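Side-chain contacts in probable enoyl-CoA hydratase/isomerase (Pseudomonas aeruginosa PAO1, PDB 5YLO), which probably acts as a Δ3,Δ2-enoyl-CoA isomerase of the crotonase family in the metabolism of unsaturated fatty acids: residues M93-L96 with H97-K101; L118-C122 with D123-A127; T213-L216 with L217-G220; A221-S224 with L225-L229. All blocks are in the same frame, centred on the assembly; numbering follows the deposited sequence.

In the fold
The four contacts follow one another along the chain, each bridging two adjoining segments. Contact 1 closes helix 85-97 ahead of strand 103-107, and contact 2 leads from helix 114-120 into strand 124-128, the neighbour of 103-107 in the six-stranded sheet; their centres lie about 11 Å apart. Contacts 3 and 4, with centres about 10 Å apart, lie on helix 207-220 and on the loop and start of helix 225-232, farther from the centre of the chain. Lys214 ties the two pairs together, reaching Leu99 O of contact 1 and Asp123 of contact 2. Contacts 2, 3 and 4 all touch the third subunit and contact 1 the second, so the crotonase core and the interfaces between subunits are built from the same pieces.

Contact 1: residues M93-L96 with H97-K101; sequences MGRL and HALDK
With CG of Leu99 anti to its backbone N (chi1 -162°), the leucine turns back toward the last turn of the helix it has just left, and its CD1 comes within 4.4 Å of Arg95 CG. The two aliphatic parts meet lightly, while Leu99 CB lies 3.5 Å from Arg95 O at the open end of that turn. The guanidinium of Arg95 is engaged elsewhere, in a salt bridge with Asp42.

His97 is still helical: its N donates to Met93 O over 3.1 Å. CB of His97 packs against the same oxygen, and with chi1 at 164° the imidazole is carried outward to meet Trp150 edge-to-face. Ala98, the first residue to leave helical angles, keeps a longer bond from its N to Gly94 O at 3.2 Å. Beyond it, Leu99 N makes a weak i to i+3 bond of 3.3 Å to Leu96 O after the last helical turn. A small side chain suits position 98, where Arg218 of helix 207-220 lies against it, whereas the leucines supply the apolar side: Leu96 and Leu99 both pack on Leu41 of helix 31-46.

The arrangement is a helix C-terminus turning into a loop, here the connection from helix 85-97 to strand 103-107 in the crotonase fold.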
loop_
_atom_site.group_PDB
_atom_site.type_symbol
_atom_site.label_atom_id
_atom_site.label_comp_id
_atom_site.label_asym_id
_atom_site.label_seq_id
_atom_site.Cartn_x
_atom_site.Cartn_y
_atom_site.Cartn_z
ATOM N N MET A 93 15.175 16.282 -4.396
ATOM C CA MET A 93 14.306 15.131 -4.160
ATOM C C MET A 93 13.245 15.009 -5.244
ATOM O O MET A 93 12.941 13.903 -5.706
ATOM C CB MET A 93 13.648 15.238 -2.785
ATOM C CG MET A 93 14.627 15.293 -1.635
ATOM S SD MET A 93 15.632 13.805 -1.522
ATOM C CE MET A 93 16.545 14.149 -0.022
ATOM N N GLY A 94 12.679 16.139 -5.672
ATOM C CA GLY A 94 11.628 16.096 -6.675
ATOM C C GLY A 94 12.097 15.582 -8.024
ATOM O O GLY A 94 11.392 14.810 -8.677
ATOM N N ARG A 95 13.251 16.083 -8.474
ATOM C CA ARG A 95 13.853 15.685 -9.753
ATOM C C ARG A 95 14.307 14.221 -9.816
ATOM O O ARG A 95 14.067 13.533 -10.808
ATOM C CB ARG A 95 15.025 16.607 -10.098
ATOM C CG ARG A 95 15.758 16.227 -11.374
ATOM C CD ARG A 95 16.891 17.196 -11.671
ATOM N NE ARG A 95 16.404 18.557 -11.882
ATOM C CZ ARG A 95 16.045 19.046 -13.065
ATOM N NH1 ARG A 95 15.614 20.297 -13.163
ATOM N NH2 ARG A 95 16.117 18.286 -14.148
ATOM N N LEU A 96 14.960 13.755 -8.756
ATOM C CA LEU A 96 15.410 12.369 -8.669
ATOM C C LEU A 96 14.221 11.417 -8.656
ATOM O O LEU A 96 14.236 10.377 -9.321
ATOM C CB LEU A 96 16.272 12.160 -7.425
ATOM C CG LEU A 96 16.811 10.739 -7.245
ATOM C CD1 LEU A 96 17.701 10.351 -8.419
ATOM C CD2 LEU A 96 17.562 10.613 -5.928
ATOM N N HIS A 97 13.179 11.768 -7.901
ATOM C CA HIS A 97 12.010 10.906 -7.788
ATOM C C HIS A 97 11.293 10.758 -9.123
ATOM O O HIS A 97 10.765 9.685 -9.435
ATOM C CB HIS A 97 11.071 11.466 -6.720
ATOM C CG HIS A 97 9.686 10.903 -6.764
ATOM N ND1 HIS A 97 8.584 11.664 -7.090
ATOM C CD2 HIS A 97 9.222 9.655 -6.517
ATOM C CE1 HIS A 97 7.501 10.909 -7.047
ATOM N NE2 HIS A 97 7.860 9.685 -6.702
ATOM N N ALA A 98 11.272 11.820 -9.928
ATOM C CA ALA A 98 10.578 11.832 -11.210
ATOM C C ALA A 98 11.519 11.676 -12.400
ATOM O O ALA A 98 11.114 11.953 -13.532
ATOM C CB ALA A 98 9.770 13.123 -11.354
ATOM N N LEU A 99 12.754 11.234 -12.168
ATOM C CA LEU A 99 13.742 11.137 -13.236
ATOM C C LEU A 99 13.289 10.150 -14.308
ATOM O O LEU A 99 12.721 9.098 -14.007
ATOM C CB LEU A 99 15.088 10.706 -12.660
ATOM C CG LEU A 99 16.319 10.960 -13.527
ATOM C CD1 LEU A 99 16.830 12.377 -13.306
ATOM C CD2 LEU A 99 17.401 9.934 -13.238
ATOM N N ASP A 100 13.557 10.488 -15.571
ATOM C CA ASP A 100 13.050 9.706 -16.694
ATOM C C ASP A 100 13.871 8.456 -16.994
ATOM O O ASP A 100 13.497 7.697 -17.895
ATOM C CB ASP A 100 12.974 10.574 -17.952
ATOM C CG ASP A 100 11.769 11.491 -17.955
ATOM O OD1 ASP A 100 10.794 11.201 -17.228
ATOM O OD2 ASP A 100 11.794 12.498 -18.694
ATOM N N LYS A 101 14.963 8.227 -16.279
ATOM C CA LYS A 101 15.765 7.024 -16.408
ATOM C C LYS A 101 15.571 6.131 -15.188
ATOM O O LYS A 101 15.228 6.611 -14.101
ATOM C CB LYS A 101 17.252 7.375 -16.549
ATOM C CG LYS A 101 17.556 8.487 -17.542
ATOM C CD LYS A 101 17.590 7.995 -18.978
ATOM C CE LYS A 101 18.130 9.090 -19.892
ATOM N NZ LYS A 101 18.280 8.669 -21.313
#

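Contact 2: residues L118-C122 with D123-A127; sequences LALCC and DFRIA
Ala119 and Arg125 face each other across a tight connection, their CA atoms 6.9 Å apart although they are six positions apart in sequence. The chain leaves helix 114-120, turns through Cys121 to Asp123 and enters strand 124-128. Within the turn Cys122 N donates to Ala119 O, and Cys122 itself has extended angles (psi 157°) that send the chain off in its new direction.

Arg125 fills the inside of this bend. A kink at chi3 (-55°) folds its guanidinium back toward the helix, where the single nitrogen NH1 grips two main-chain oxygens: Ala119 O at 2.8 Å and Cys122 O, also at 2.8 Å. Both acceptors sit at the edge of the guanidinium, near its plane, though NH1 stands above the carbonyl plane of Cys122. Ala119 O thus takes two donors, Cys122 N and Arg125 NH1, which come to it from opposite faces of its plane. The methylenes are used as well: Arg125 CD lies 4.0 Å from Ala119 CB, and Leu120 CD2 covers one guanidinium face, 4.1 Å from Arg125 NE. Arginine suits this buried place because it can satisfy several carbonyls while its stem packs against apolar neighbours; alanine at 119 lets that stem come close.

The NE of Arg125 binds Leu181 O. The carboxylate of Asp123 is shared between Lys214 and Lys162 of the third subunit. Strand 124-128 lies between strands 103-107 and 184-186, with helix 146-156 against Leu120 and helix 85-97 against Cys121.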
loop_
_atom_site.group_PDB
_atom_site.type_symbol
_atom_site.label_atom_id
_atom_site.label_comp_id
_atom_site.label_asym_id
_atom_site.label_seq_id
_atom_site.Cartn_x
_atom_site.Cartn_y
_atom_site.Cartn_z
ATOM N N LEU A 118 17.002 10.354 0.167
ATOM C CA LEU A 118 17.643 10.327 -1.141
ATOM C C LEU A 118 17.524 8.950 -1.785
ATOM O O LEU A 118 17.315 8.837 -2.999
ATOM C CB LEU A 118 19.109 10.738 -1.006
ATOM C CG LEU A 118 19.750 11.362 -2.242
ATOM C CD1 LEU A 118 18.984 12.608 -2.656
ATOM C CD2 LEU A 118 21.212 11.684 -1.982
ATOM N N ALA A 119 17.645 7.888 -0.985
ATOM C CA ALA A 119 17.504 6.538 -1.522
ATOM C C ALA A 119 16.052 6.208 -1.850
ATOM O O ALA A 119 15.787 5.452 -2.790
ATOM C CB ALA A 119 18.073 5.520 -0.533
ATOM N N LEU A 120 15.104 6.769 -1.096
ATOM C CA LEU A 120 13.691 6.501 -1.344
ATOM C C LEU A 120 13.202 7.119 -2.646
ATOM O O LEU A 120 12.223 6.629 -3.221
ATOM C CB LEU A 120 12.854 7.008 -0.170
ATOM C CG LEU A 120 13.270 6.444 1.189
ATOM C CD1 LEU A 120 12.448 7.051 2.317
ATOM C CD2 LEU A 120 13.166 4.925 1.190
ATOM N N CYS A 121 13.858 8.177 -3.122
ATOM C CA CYS A 121 13.519 8.775 -4.407
ATOM C C CYS A 121 13.984 7.934 -5.586
ATOM O O CYS A 121 13.565 8.196 -6.719
ATOM C CB CYS A 121 14.117 10.180 -4.514
ATOM S SG CYS A 121 13.453 11.368 -3.314
ATOM N N CYS A 122 14.828 6.938 -5.349
ATOM C CA CYS A 122 15.242 6.046 -6.416
ATOM C C CYS A 122 14.199 4.952 -6.622
ATOM O O CYS A 122 13.407 4.632 -5.732
ATOM C CB CYS A 122 16.605 5.431 -6.102
ATOM S SG CYS A 122 17.932 6.644 -5.916
ATOM N N ASP A 123 14.201 4.380 -7.829
ATOM C CA ASP A 123 13.237 3.333 -8.151
ATOM C C ASP A 123 13.549 2.047 -7.399
ATOM O O ASP A 123 12.634 1.353 -6.937
ATOM C CB ASP A 123 13.219 3.079 -9.659
ATOM C CG ASP A 123 12.731 4.278 -10.443
ATOM O OD1 ASP A 123 11.879 5.019 -9.907
ATOM O OD2 ASP A 123 13.196 4.485 -11.584
ATOM N N PHE A 124 14.827 1.714 -7.260
ATOM C CA PHE A 124 15.242 0.472 -6.635
ATOM C C PHE A 124 16.248 0.760 -5.533
ATOM O O PHE A 124 16.940 1.782 -5.553
ATOM C CB PHE A 124 15.848 -0.484 -7.666
ATOM C CG PHE A 124 14.927 -0.796 -8.811
ATOM C CD1 PHE A 124 13.982 -1.802 -8.700
ATOM C CD2 PHE A 124 15.004 -0.084 -9.996
ATOM C CE1 PHE A 124 13.133 -2.092 -9.750
ATOM C CE2 PHE A 124 14.157 -0.371 -11.051
ATOM C CZ PHE A 124 13.220 -1.378 -10.927
ATOM N N ARG A 125 16.319 -0.151 -4.564
ATOM C CA ARG A 125 17.259 -0.037 -3.456
ATOM C C ARG A 125 17.891 -1.394 -3.197
ATOM O O ARG A 125 17.191 -2.355 -2.861
ATOM C CB ARG A 125 16.572 0.490 -2.193
ATOM C CG ARG A 125 16.538 2.006 -2.104
ATOM C CD ARG A 125 15.469 2.489 -1.136
ATOM N NE ARG A 125 14.151 1.960 -1.478
ATOM C CZ ARG A 125 13.386 2.434 -2.455
ATOM N NH1 ARG A 125 13.806 3.449 -3.198
ATOM N NH2 ARG A 125 12.201 1.888 -2.695
ATOM N N ILE A 126 19.206 -1.471 -3.369
ATOM C CA ILE A 126 20.001 -2.631 -2.990
ATOM C C ILE A 126 20.926 -2.199 -1.865
ATOM O O ILE A 126 21.680 -1.229 -2.015
ATOM C CB ILE A 126 20.801 -3.190 -4.178
ATOM C CG1 ILE A 126 19.872 -3.492 -5.353
ATOM C CG2 ILE A 126 21.560 -4.443 -3.760
ATOM C CD1 ILE A 126 20.600 -3.932 -6.601
ATOM N N ALA A 127 20.868 -2.904 -0.743
ATOM C CA ALA A 127 21.582 -2.501 0.458
ATOM C C ALA A 127 22.600 -3.558 0.856
ATOM O O ALA A 127 22.369 -4.759 0.683
ATOM C CB ALA A 127 20.613 -2.256 1.618
#

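Contact 3: residues T213-L216 with L217-G220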
loop_
_atom_site.group_PDB
_atom_site.type_symbol
_atom_site.label_atom_id
_atom_site.label_comp_id
_atom_site.label_asym_id
_atom_site.label_seq_id
_atom_site.Cartn_x
_atom_site.Cartn_y
_atom_site.Cartn_z
ATOM N N THR A 213 6.379 4.430 -18.782
ATOM C CA THR A 213 5.827 3.604 -17.712
ATOM C C THR A 213 6.032 4.255 -16.350
ATOM O O THR A 213 5.129 4.238 -15.504
ATOM C CB THR A 213 6.461 2.213 -17.744
ATOM O OG1 THR A 213 5.963 1.485 -18.874
ATOM C CG2 THR A 213 6.144 1.439 -16.467
ATOM N N LYS A 214 7.209 4.840 -16.120
ATOM C CA LYS A 214 7.473 5.474 -14.833
ATOM C C LYS A 214 6.563 6.677 -14.616
ATOM O O LYS A 214 6.134 6.945 -13.487
ATOM C CB LYS A 214 8.946 5.876 -14.736
ATOM C CG LYS A 214 9.344 6.437 -13.382
ATOM C CD LYS A 214 10.852 6.583 -13.254
ATOM C CE LYS A 214 11.225 7.267 -11.949
ATOM N NZ LYS A 214 12.700 7.286 -11.734
ATOM N N ARG A 215 6.248 7.411 -15.687
ATOM C CA ARG A 215 5.299 8.514 -15.571
ATOM C C ARG A 215 3.884 8.014 -15.307
ATOM O O ARG A 215 3.123 8.667 -14.585
ATOM C CB ARG A 215 5.327 9.372 -16.836
ATOM C CG ARG A 215 6.392 10.458 -16.843
ATOM C CD ARG A 215 6.251 11.349 -18.068
ATOM N NE ARG A 215 6.794 10.727 -19.272
ATOM C CZ ARG A 215 7.835 11.199 -19.950
ATOM N NH1 ARG A 215 8.438 12.310 -19.551
ATOM N NH2 ARG A 215 8.265 10.568 -21.034
ATOM N N LEU A 216 3.514 6.867 -15.880
ATOM C CA LEU A 216 2.174 6.333 -15.662
ATOM C C LEU A 216 2.012 5.808 -14.243
ATOM O O LEU A 216 0.958 6.002 -13.622
ATOM C CB LEU A 216 1.880 5.234 -16.680
ATOM C CG LEU A 216 1.614 5.703 -18.112
ATOM C CD1 LEU A 216 1.644 4.527 -19.069
ATOM C CD2 LEU A 216 0.278 6.428 -18.197
ATOM N N LEU A 217 3.037 5.130 -13.718
ATOM C CA LEU A 217 2.999 4.679 -12.330
ATOM C C LEU A 217 2.759 5.849 -11.388
ATOM O O LEU A 217 1.908 5.782 -10.494
ATOM C CB LEU A 217 4.309 3.974 -11.969
ATOM C CG LEU A 217 4.629 2.619 -12.599
ATOM C CD1 LEU A 217 6.117 2.344 -12.492
ATOM C CD2 LEU A 217 3.839 1.519 -11.914
ATOM N N ARG A 218 3.500 6.940 -11.587
ATOM C CA ARG A 218 3.398 8.091 -10.699
ATOM C C ARG A 218 2.056 8.794 -10.862
ATOM O O ARG A 218 1.376 9.088 -9.872
ATOM C CB ARG A 218 4.559 9.049 -10.971
ATOM C CG ARG A 218 4.655 10.235 -10.031
ATOM C CD ARG A 218 5.969 10.984 -10.230
ATOM N NE ARG A 218 6.162 11.417 -11.613
ATOM C CZ ARG A 218 6.990 10.831 -12.474
ATOM N NH1 ARG A 218 7.715 9.786 -12.098
ATOM N NH2 ARG A 218 7.097 11.295 -13.712
ATOM N N ASP A 219 1.649 9.062 -12.106
ATOM C CA ASP A 219 0.369 9.724 -12.331
ATOM C C ASP A 219 -0.803 8.852 -11.895
ATOM O O ASP A 219 -1.823 9.374 -11.432
ATOM C CB ASP A 219 0.216 10.107 -13.805
ATOM C CG ASP A 219 1.145 11.234 -14.224
ATOM O OD1 ASP A 219 1.745 11.877 -13.337
ATOM O OD2 ASP A 219 1.265 11.481 -15.444
ATOM N N GLY A 220 -0.674 7.529 -12.025
ATOM C CA GLY A 220 -1.768 6.627 -11.704
ATOM C C GLY A 220 -2.170 6.616 -10.243
ATOM O O GLY A 220 -3.298 6.228 -9.927
#
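Arg218 lays its guanidinium against the side of Arg215, one face over Arg215 CA and NH2 only 3.3 Å from Arg215 CG. The stem of Arg218 leaves with CG anti to the backbone N and bends at chi3 (56°), which folds the head back along the helix toward the preceding turn. There NH1 also meets Lys214, lying 3.9 Å from its CG. The two guanidinium planes are steeply inclined, 73° apart. Arg215 bends at chi3 and makes only a long, weak ion pair with Asp100; its NE stays 5.6 Å from Arg218 NH2, so the meeting is one of a charged group with methylenes.

Lys214 is stretched out beyond CG, which takes its ammonium group clear of Arg218 to a hydrogen bond with Leu99 O. On another side of the helix Thr213 CG2 touches Leu217 CD1 at 4.1 Å, a small methyl meeting a leucine branch one turn on. Beneath the side chains run regular bonds such as Leu217 N to Thr213 O at 2.9 Å and Gly220 N to Leu216 O at 2.7 Å.

The long chain of Lys214 suits a buried charge that must reach across to the protein's own core, while Arg215 is exposed. The leucines meet the third subunit, where Leu217 packs on Lys162 and Leu216 on Ser149. These are the i to i+3 and i to i+4 contacts of an alpha-helix, here at a subunit interface of the crotonase assembly.

Contact 4: residues A221-S224 with L225-L229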
loop_
_atom_site.group_PDB
_atom_site.type_symbol
_atom_site.label_atom_id
_atom_site.label_comp_id
_atom_site.label_asym_id
_atom_site.label_seq_id
_atom_site.Cartn_x
_atom_site.Cartn_y
_atom_site.Cartn_z
ATOM N N ALA A 221 -1.271 7.029 -9.347
ATOM C CA ALA A 221 -1.581 7.064 -7.922
ATOM C C ALA A 221 -2.678 8.063 -7.579
ATOM O O ALA A 221 -3.371 7.876 -6.573
ATOM C CB ALA A 221 -0.320 7.386 -7.120
ATOM N N GLY A 222 -2.864 9.103 -8.387
ATOM C CA GLY A 222 -3.838 10.132 -8.105
ATOM C C GLY A 222 -5.121 10.073 -8.900
ATOM O O GLY A 222 -5.973 10.952 -8.731
ATOM N N ARG A 223 -5.297 9.071 -9.760
ATOM C CA ARG A 223 -6.504 8.952 -10.563
ATOM C C ARG A 223 -7.043 7.527 -10.489
ATOM O O ARG A 223 -6.332 6.587 -10.122
ATOM C CB ARG A 223 -6.249 9.356 -12.025
ATOM C CG ARG A 223 -5.644 8.268 -12.880
ATOM C CD ARG A 223 -4.254 8.632 -13.369
ATOM N NE ARG A 223 -4.232 9.821 -14.219
ATOM C CZ ARG A 223 -3.336 10.030 -15.181
ATOM N NH1 ARG A 223 -2.401 9.122 -15.431
ATOM N NH2 ARG A 223 -3.382 11.139 -15.904
ATOM N N SER A 224 -8.320 7.383 -10.837
ATOM C CA SER A 224 -8.968 6.081 -10.826
ATOM C C SER A 224 -8.425 5.217 -11.963
ATOM O O SER A 224 -7.622 5.657 -12.792
ATOM C CB SER A 224 -10.482 6.241 -10.942
ATOM O OG SER A 224 -10.846 6.727 -12.224
ATOM N N LEU A 225 -8.871 3.962 -12.004
ATOM C CA LEU A 225 -8.469 3.093 -13.103
ATOM C C LEU A 225 -9.033 3.595 -14.425
ATOM O O LEU A 225 -8.322 3.632 -15.435
ATOM C CB LEU A 225 -8.910 1.654 -12.840
ATOM C CG LEU A 225 -8.647 0.673 -13.986
ATOM C CD1 LEU A 225 -7.157 0.520 -14.257
ATOM C CD2 LEU A 225 -9.279 -0.675 -13.697
ATOM N N ALA A 226 -10.308 3.997 -14.437
ATOM C CA ALA A 226 -10.914 4.487 -15.671
ATOM C C ALA A 226 -10.188 5.723 -16.189
ATOM O O ALA A 226 -9.945 5.850 -17.396
ATOM C CB ALA A 226 -12.394 4.790 -15.450
ATOM N N GLU A 227 -9.830 6.644 -15.290
ATOM C CA GLU A 227 -9.058 7.814 -15.698
ATOM C C GLU A 227 -7.695 7.410 -16.246
ATOM O O GLU A 227 -7.252 7.922 -17.280
ATOM C CB GLU A 227 -8.887 8.771 -14.520
ATOM C CG GLU A 227 -10.148 9.481 -14.090
ATOM C CD GLU A 227 -9.858 10.644 -13.166
ATOM O OE1 GLU A 227 -9.421 10.402 -12.020
ATOM O OE2 GLU A 227 -10.056 11.801 -13.590
ATOM N N GLN A 228 -7.010 6.497 -15.552
ATOM C CA GLN A 228 -5.703 6.037 -16.009
ATOM C C GLN A 228 -5.782 5.475 -17.422
ATOM O O GLN A 228 -4.907 5.737 -18.254
ATOM C CB GLN A 228 -5.154 4.990 -15.036
ATOM C CG GLN A 228 -3.829 4.358 -15.450
ATOM C CD GLN A 228 -2.620 5.124 -14.940
ATOM O OE1 GLN A 228 -2.655 6.345 -14.807
ATOM N NE2 GLN A 228 -1.544 4.401 -14.648
ATOM N N LEU A 229 -6.839 4.714 -17.718
ATOM C CA LEU A 229 -6.990 4.149 -19.054
ATOM C C LEU A 229 -7.295 5.233 -20.083
ATOM O O LEU A 229 -6.806 5.172 -21.217
ATOM C CB LEU A 229 -8.080 3.076 -19.051
ATOM C CG LEU A 229 -7.849 1.894 -18.104
ATOM C CD1 LEU A 229 -8.928 0.834 -18.271
ATOM C CD2 LEU A 229 -6.469 1.294 -18.314
HETATM O O HOH W 1 -12.030 3.514 -12.370
#
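Ser224 and Glu227 clasp each other at the start of helix 225-232. Ser224 turns OG between its backbone N and carbonyl carbon (chi1 68°), which aims the hydroxyl at the first turn, and it accepts from Glu227 N at 3.2 Å in a nearly straight bond of 168°. In return Glu227, with CG anti to its carbonyl carbon and the chain extended beyond, swings its carboxylate back so that Ser224 N donates weakly to Glu227 OE1 at 3.4 Å. The two bonds make a capping box with serine as N-cap: a short hydroxyl can replace the missing helical acceptor, and a glutamate three residues on can reach back. A water accepts from Ala226 N at 2.7 Å and is weakly bonded to Ser224 OG.

Arg223 comes from the loop side. Its CG also takes the position between N and carbonyl carbon, and bends at chi2 and chi3 curl the chain alongside the first turn. CB lies 3.3 Å from Glu227 OE1, yet the charged ends stay apart, Arg223 NE being 5.7 Å from that oxygen. NH1 instead donates to Gln228 OE1 at 2.9 Å, with the amide and guanidinium planes 68° apart. A bend at chi2 (89°) brings the Gln228 amide back to meet it, leaving NE2 to bind Leu216 O.

Gln228 thereby links helix 225-232 to the preceding helix 207-220. The third subunit packs against the same stretch: its Trp150 donates to Arg223 O, its His97 packs on Leu225 and its Ala146 on Gln228.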